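Local coordinates for conserved hypothetical protein (Sulfolobus solfataricus, PDB 2FNA) that is an archaeal AAA+ ATPase that binds ADP and magnesium and probably hydrolyses ATP, its cellular role being unknown, at residues A225-K230 / D255-D260. Sequence-based numbering, arbitrary orientation.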
ATOM      1  N   ALA A 225      24.424  14.503   2.717  1.00 38.01           N
ATOM      2  CA  ALA A 225      25.634  13.734   2.352  1.00 37.61           C
ATOM      3  C   ALA A 225      26.886  14.614   2.249  1.00 36.20           C
ATOM      4  O   ALA A 225      28.012  14.114   2.251  1.00 35.16           O
ATOM      5  CB  ALA A 225      25.423  12.975   1.027  1.00 40.38           C
ATOM      6  N   ASP A 226      26.663  15.927   2.161  1.00 34.90           N
ATOM      7  CA  ASP A 226      27.711  16.923   2.015  1.00 31.10           C
ATOM      8  C   ASP A 226      28.400  16.867   0.660  1.00 29.18           C
ATOM      9  O   ASP A 226      29.619  16.952   0.589  1.00 29.44           O
ATOM     10  CB  ASP A 226      28.736  16.805   3.152  1.00 33.81           C
ATOM     11  CG  ASP A 226      29.520  18.082   3.370  1.00 34.06           C
ATOM     12  OD1 ASP A 226      29.140  19.133   2.787  1.00 31.77           O
ATOM     13  OD2 ASP A 226      30.510  18.014   4.127  1.00 40.22           O
ATOM     14  N   ILE A 227      27.612  16.748  -0.402  1.00 29.82           N
ATOM     15  CA  ILE A 227      28.130  16.710  -1.763  1.00 33.33           C
ATOM     16  C   ILE A 227      27.400  17.742  -2.591  1.00 33.96           C
ATOM     17  O   ILE A 227      26.268  18.088  -2.270  1.00 35.31           O
ATOM     18  CB  ILE A 227      27.951  15.324  -2.417  1.00 35.76           C
ATOM     19  CG1 ILE A 227      26.484  15.019  -2.697  1.00 34.44           C
ATOM     20  CG2 ILE A 227      28.592  14.236  -1.535  1.00 36.21           C
ATOM     21  CD1 ILE A 227      26.249  14.310  -3.998  1.00 39.40           C
ATOM     22  N   ASP A 228      28.045  18.238  -3.648  1.00 34.63           N
ATOM     23  CA  ASP A 228      27.426  19.250  -4.512  1.00 34.25           C
ATOM     24  C   ASP A 228      26.435  18.551  -5.439  1.00 35.10           C
ATOM     25  O   ASP A 228      26.579  17.368  -5.735  1.00 39.04           O
ATOM     26  CB  ASP A 228      28.484  20.020  -5.325  1.00 31.65           C
ATOM     27  CG  ASP A 228      28.020  21.444  -5.716  1.00 33.55           C
ATOM     28  OD1 ASP A 228      26.980  21.917  -5.201  1.00 36.02           O
ATOM     29  OD2 ASP A 228      28.709  22.084  -6.535  1.00 35.39           O
ATOM     30  N   PHE A 229      25.392  19.257  -5.845  1.00 33.87           N
ATOM     31  CA  PHE A 229      24.530  18.788  -6.909  1.00 33.96           C
ATOM     32  C   PHE A 229      23.906  19.997  -7.593  1.00 33.53           C
ATOM     33  O   PHE A 229      23.584  20.960  -6.938  1.00 33.74           O
ATOM     34  CB  PHE A 229      23.454  17.848  -6.353  1.00 33.48           C
ATOM     35  CG  PHE A 229      22.793  17.002  -7.410  1.00 33.28           C
ATOM     36  CD1 PHE A 229      23.361  15.794  -7.806  1.00 28.67           C
ATOM     37  CD2 PHE A 229      21.613  17.407  -8.017  1.00 29.75           C
ATOM     38  CE1 PHE A 229      22.756  15.011  -8.781  1.00 35.14           C
ATOM     39  CE2 PHE A 229      21.002  16.616  -8.977  1.00 30.07           C
ATOM     40  CZ  PHE A 229      21.585  15.424  -9.366  1.00 35.05           C
ATOM     41  N   LYS A 230      23.774  19.945  -8.913  1.00 37.29           N
ATOM     42  CA  LYS A 230      23.239  21.068  -9.703  1.00 39.98           C
ATOM     43  C   LYS A 230      21.983  20.738 -10.535  1.00 40.06           C
ATOM     44  O   LYS A 230      21.062  21.575 -10.664  1.00 42.17           O
ATOM     45  CB  LYS A 230      24.350  21.628 -10.607  1.00 39.26           C
ATOM     46  CG  LYS A 230      25.322  22.573  -9.892  1.00 42.75           C
ATOM     47  N   ASP A 255      26.281   6.836  -4.560  1.00 29.06           N
ATOM     48  CA  ASP A 255      27.158   5.705  -4.622  1.00 29.43           C
ATOM     49  C   ASP A 255      28.124   5.807  -5.776  1.00 31.11           C
ATOM     50  O   ASP A 255      29.233   5.321  -5.686  1.00 30.40           O
ATOM     51  CB  ASP A 255      26.341   4.421  -4.760  1.00 28.25           C
ATOM     52  CG  ASP A 255      27.174   3.208  -4.520  1.00 28.79           C
ATOM     53  OD1 ASP A 255      27.875   3.180  -3.474  1.00 27.51           O
ATOM     54  OD2 ASP A 255      27.165   2.326  -5.394  1.00 30.98           O
ATOM     55  N   ASN A 256      27.697   6.422  -6.871  1.00 32.27           N
ATOM     56  CA  ASN A 256      28.519   6.439  -8.040  1.00 36.41           C
ATOM     57  C   ASN A 256      28.897   7.847  -8.602  1.00 37.15           C
ATOM     58  O   ASN A 256      29.893   7.972  -9.294  1.00 38.72           O
ATOM     59  CB  ASN A 256      27.871   5.525  -9.073  1.00 38.43           C
ATOM     60  CG  ASN A 256      27.402   6.269 -10.258  1.00 51.61           C
ATOM     61  OD1 ASN A 256      26.492   7.116 -10.160  1.00 50.08           O
ATOM     62  ND2 ASN A 256      28.060   6.017 -11.407  1.00 55.19           N
ATOM     63  N   LYS A 257      28.120   8.884  -8.306  1.00 36.04           N
ATOM     64  CA  LYS A 257      28.402  10.277  -8.729  1.00 36.96           C
ATOM     65  C   LYS A 257      28.436  10.505 -10.243  1.00 36.60           C
ATOM     66  O   LYS A 257      29.083  11.438 -10.713  1.00 36.99           O
ATOM     67  CB  LYS A 257      29.714  10.789  -8.135  1.00 38.63           C
ATOM     68  CG  LYS A 257      29.854  10.596  -6.635  1.00 45.35           C
ATOM     69  CD  LYS A 257      29.200  11.691  -5.861  1.00 43.33           C
ATOM     70  CE  LYS A 257      29.480  11.529  -4.375  1.00 49.88           C
ATOM     71  NZ  LYS A 257      30.925  11.663  -4.028  1.00 39.93           N
ATOM     72  N   ASN A 258      27.756   9.661 -11.004  1.00 33.86           N
ATOM     73  CA  ASN A 258      27.592   9.862 -12.431  1.00 34.93           C
ATOM     74  C   ASN A 258      26.112  10.047 -12.672  1.00 34.60           C
ATOM     75  O   ASN A 258      25.317   9.161 -12.408  1.00 32.58           O
ATOM     76  CB  ASN A 258      28.128   8.676 -13.233  1.00 37.70           C
ATOM     77  CG  ASN A 258      28.156   8.944 -14.725  1.00 41.98           C
ATOM     78  OD1 ASN A 258      27.125   9.105 -15.365  1.00 40.56           O
ATOM     79  ND2 ASN A 258      29.340   9.002 -15.280  1.00 47.71           N
ATOM     80  N   LEU A 259      25.747  11.214 -13.170  1.00 35.09           N
ATOM     81  CA  LEU A 259      24.358  11.559 -13.338  1.00 34.58           C
ATOM     82  C   LEU A 259      23.637  10.627 -14.293  1.00 34.50           C
ATOM     83  O   LEU A 259      22.542  10.184 -13.986  1.00 33.52           O
ATOM     84  CB  LEU A 259      24.229  13.000 -13.810  1.00 34.71           C
ATOM     85  CG  LEU A 259      22.791  13.415 -14.064  1.00 34.92           C
ATOM     86  CD1 LEU A 259      22.053  13.516 -12.753  1.00 37.33           C
ATOM     87  CD2 LEU A 259      22.751  14.745 -14.823  1.00 46.15           C
ATOM     88  N   ASP A 260      24.228  10.326 -15.444  1.00 36.05           N
ATOM     89  CA  ASP A 260      23.535   9.533 -16.458  1.00 37.88           C
ATOM     90  C   ASP A 260      23.414   8.098 -16.036  1.00 37.86           C
ATOM     91  O   ASP A 260      22.418   7.434 -16.338  1.00 34.83           O
ATOM     92  CB  ASP A 260      24.273   9.539 -17.797  1.00 40.39           C
ATOM     93  CG  ASP A 260      24.263  10.889 -18.481  1.00 46.73           C
ATOM     94  OD1 ASP A 260      23.501  11.795 -18.058  1.00 60.11           O
ATOM     95  OD2 ASP A 260      25.029  11.030 -19.463  1.00 56.12           O
TER
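Phe229 and Leu259 both carry CG anti to the backbone N: chi1 of -163° sends the phenyl ring toward the start of helix 259-282, and chi1 of 178° with chi2 of 70° puts the leucine CD1 at its CZ end. The two side chains cross at about a right angle, and CZ of Phe229 lies 3.9 Å from CD1 of Leu259, the methyl approaching the ring obliquely. The second touch is made by Ile227, whose CG2 sits beside the backbone N. The Lys257 chain, bent at chi2 and chi4, brings its last methylene, CE, to 4.0 Å from CG2 of Ile227, with NZ only slightly farther off.

Residues 225-230 link helices 211-225 and 232-239; residues 255-260 span the short break between helices 243-256 and 259-282. Helix 211-225 ends in a Schellman motif, with Asp226 at positive phi. Across from it, Asn256 OD1 accepts from Asn258 N at 3.0 Å in an Asx turn, while Asn258 OD1 caps helix 259-282, accepting a weak bond from Asp260 N and another from Phe261 N. The Phe229 ring also stacks on Phe222 and meets Tyr253 edge-to-face, which ties the contact to the surrounding helices.

These helices, following the P-loop sheet, probably belong to the helical lid of an AAA+ ATPase. With no hydrogen bond or salt bridge between the segments, two apolar touches and 132 Å² of burial imply light surface packing of loop 225-230 against the helix junction.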